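Local coordinates for protein aromatic-amino-acid:2-oxoglutarate transaminase (Candida albicans, PDB 6HND) that probably transfers amino groups between aromatic amino acids and 2-oxo acids, using pyridoxal 5'-phosphate as cofactor, at residues L347-I352 against G375-I380. Sequence-based numbering, arbitrary orientation.
Sequences LRLGFI and GLTQTI. With PLP (pyridoxal-5'-phosphate), chain E.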
loop_
_atom_site.group_PDB
_atom_site.type_symbol
_atom_site.label_atom_id
_atom_site.label_comp_id
_atom_site.label_asym_id
_atom_site.label_seq_id
_atom_site.Cartn_x
_atom_site.Cartn_y
_atom_site.Cartn_z
ATOM N N LEU B 347 9.636 -0.703 6.297
ATOM C CA LEU B 347 8.384 -0.266 6.962
ATOM C C LEU B 347 7.316 -0.098 5.878
ATOM O O LEU B 347 6.146 -0.526 6.127
ATOM C CB LEU B 347 8.560 1.060 7.703
ATOM C CG LEU B 347 9.542 1.136 8.861
ATOM C CD1 LEU B 347 9.508 2.540 9.410
ATOM C CD2 LEU B 347 9.237 0.126 9.963
ATOM N N ARG B 348 7.706 0.510 4.743
ATOM C CA ARG B 348 6.762 1.051 3.724
ATOM C C ARG B 348 5.815 2.037 4.442
ATOM O O ARG B 348 4.619 1.760 4.542
ATOM C CB ARG B 348 5.945 -0.072 3.077
ATOM C CG ARG B 348 6.717 -1.113 2.283
ATOM C CD ARG B 348 7.290 -0.548 1.006
ATOM N NE ARG B 348 8.503 0.164 1.359
ATOM C CZ ARG B 348 9.093 1.086 0.617
ATOM N NH1 ARG B 348 10.208 1.635 1.072
ATOM N NH2 ARG B 348 8.582 1.463 -0.552
ATOM N N LEU B 349 6.366 3.102 5.008
ATOM C CA LEU B 349 5.652 4.101 5.831
ATOM C C LEU B 349 6.274 5.471 5.611
ATOM O O LEU B 349 7.501 5.566 5.550
ATOM C CB LEU B 349 5.693 3.738 7.320
ATOM C CG LEU B 349 4.660 4.487 8.169
ATOM C CD1 LEU B 349 3.275 3.981 7.869
ATOM C CD2 LEU B 349 4.965 4.347 9.649
ATOM N N GLY B 350 5.418 6.468 5.409
ATOM C CA GLY B 350 5.826 7.873 5.316
ATOM C C GLY B 350 4.648 8.772 5.589
ATOM O O GLY B 350 3.634 8.276 6.143
ATOM N N PHE B 351 4.743 10.038 5.190
ATOM C CA PHE B 351 3.568 10.937 5.210
ATOM C C PHE B 351 3.762 12.040 4.178
ATOM O O PHE B 351 4.890 12.302 3.750
ATOM C CB PHE B 351 3.307 11.452 6.634
ATOM C CG PHE B 351 4.417 12.267 7.241
ATOM C CD1 PHE B 351 5.468 11.655 7.905
ATOM C CD2 PHE B 351 4.400 13.644 7.153
ATOM C CE1 PHE B 351 6.479 12.417 8.464
ATOM C CE2 PHE B 351 5.428 14.402 7.691
ATOM C CZ PHE B 351 6.468 13.788 8.338
ATOM N N ILE B 352 2.661 12.687 3.835
ATOM C CA ILE B 352 2.674 13.938 3.046
ATOM C C ILE B 352 2.097 15.054 3.922
ATOM O O ILE B 352 1.368 14.764 4.898
ATOM C CB ILE B 352 1.952 13.801 1.693
ATOM C CG1 ILE B 352 0.485 13.424 1.849
ATOM C CG2 ILE B 352 2.720 12.838 0.802
ATOM C CD1 ILE B 352 -0.244 13.322 0.559
ATOM N N GLY B 375 -1.406 -1.098 9.570
ATOM C CA GLY B 375 -1.694 -0.674 10.950
ATOM C C GLY B 375 -0.682 -1.245 11.919
ATOM O O GLY B 375 -0.322 -0.534 12.878
ATOM N N LEU B 376 -0.236 -2.482 11.697
ATOM C CA LEU B 376 0.736 -3.154 12.607
ATOM C C LEU B 376 2.016 -2.326 12.572
ATOM O O LEU B 376 2.639 -2.170 13.611
ATOM C CB LEU B 376 0.981 -4.609 12.166
ATOM C CG LEU B 376 2.028 -5.375 12.982
ATOM C CD1 LEU B 376 1.785 -5.250 14.483
ATOM C CD2 LEU B 376 2.103 -6.841 12.579
ATOM N N THR B 377 2.387 -1.808 11.404
ATOM C CA THR B 377 3.650 -1.046 11.224
ATOM C C THR B 377 3.489 0.337 11.843
ATOM O O THR B 377 4.426 0.771 12.529
ATOM C CB THR B 377 4.038 -0.951 9.755
ATOM O OG1 THR B 377 4.239 -2.311 9.376
ATOM C CG2 THR B 377 5.260 -0.085 9.515
ATOM N N GLN B 378 2.359 0.996 11.575
ATOM C CA GLN B 378 2.000 2.292 12.200
ATOM C C GLN B 378 2.074 2.117 13.717
ATOM O O GLN B 378 2.519 3.045 14.388
ATOM C CB GLN B 378 0.595 2.735 11.816
ATOM C CG GLN B 378 0.456 3.171 10.373
ATOM C CD GLN B 378 -0.914 3.750 10.109
ATOM O OE1 GLN B 378 -1.309 4.751 10.729
ATOM N NE2 GLN B 378 -1.637 3.135 9.176
ATOM N N THR B 379 1.597 0.980 14.222
ATOM C CA THR B 379 1.546 0.676 15.674
ATOM C C THR B 379 2.987 0.588 16.182
ATOM O O THR B 379 3.307 1.352 17.088
ATOM C CB THR B 379 0.716 -0.583 15.953
ATOM O OG1 THR B 379 -0.600 -0.318 15.477
ATOM C CG2 THR B 379 0.676 -0.971 17.416
ATOM N N ILE B 380 3.821 -0.265 15.572
ATOM C CA ILE B 380 5.228 -0.467 16.009
ATOM C C ILE B 380 5.971 0.867 15.894
ATOM O O ILE B 380 6.629 1.264 16.862
ATOM C CB ILE B 380 5.909 -1.610 15.247
ATOM C CG1 ILE B 380 5.318 -2.963 15.657
ATOM C CG2 ILE B 380 7.424 -1.571 15.445
ATOM C CD1 ILE B 380 5.786 -4.108 14.787
HETATM N N1 PLP E . 12.772 9.973 -3.523
HETATM C C2 PLP E . 14.089 10.040 -3.382
HETATM C C2A PLP E . 14.756 11.294 -3.834
HETATM C C3 PLP E . 14.814 8.969 -2.790
HETATM O O3 PLP E . 16.171 9.074 -2.654
HETATM C C4 PLP E . 14.120 7.807 -2.363
HETATM C C4A PLP E . 14.861 6.734 -1.658
HETATM C C5 PLP E . 12.717 7.783 -2.519
HETATM C C6 PLP E . 12.115 8.867 -3.111
HETATM C C5A PLP E . 11.872 6.578 -2.198
HETATM O O4P PLP E . 11.626 6.346 -0.786
HETATM P P PLP E . 10.634 5.147 -0.330
HETATM O O1P PLP E . 9.518 5.074 -1.364
HETATM O O2P PLP E . 10.234 5.614 1.068
HETATM O O3P PLP E . 11.455 3.898 -0.314
#
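Thr377 presents its methyl group to the turn at Leu347: CG2 lies 3.5 Å from the carbonyl O of Leu347 and 3.9 Å from its CB, with CD2 of the same leucine also close. The threonine torsion (chi1 -62°) divides the labour at CB, sending CG2 against the leucine while OG1 hydrogen-bonds Ser374 of the second subunit. That same serine hydroxyl also bonds Leu347 O, bridging turn and helix across the dimer interface. Two residues on, the CB of Leu349 points toward the helix. Its CG stands anti to the backbone N (chi1 -163°), and CD1 rests 3.9 Å from CG of Gln378, the two side chains meeting at about a right angle. Only the aliphatic part of the glutamine is used here; its amide is held by His136 N through OE1 and by Ala373 O through NE2. Between these two leucines, Arg348 turns away from the helix to the cofactor, where NH1, also bonded to Pro345 O, donates a nearly straight bond to phosphate O3P of PLP (2.9 Å, 171°), the oxygen lying in the guanidinium plane. As in related aminotransferases, an arginine thus serves the phosphate cup. Apart from the threonine methyl's approach to a carbonyl oxygen, carbon meets carbon, and apolar burial joins the turn leading into strand 350-355 to helix 375-388, tying a phosphate-binding turn to the dimer interface.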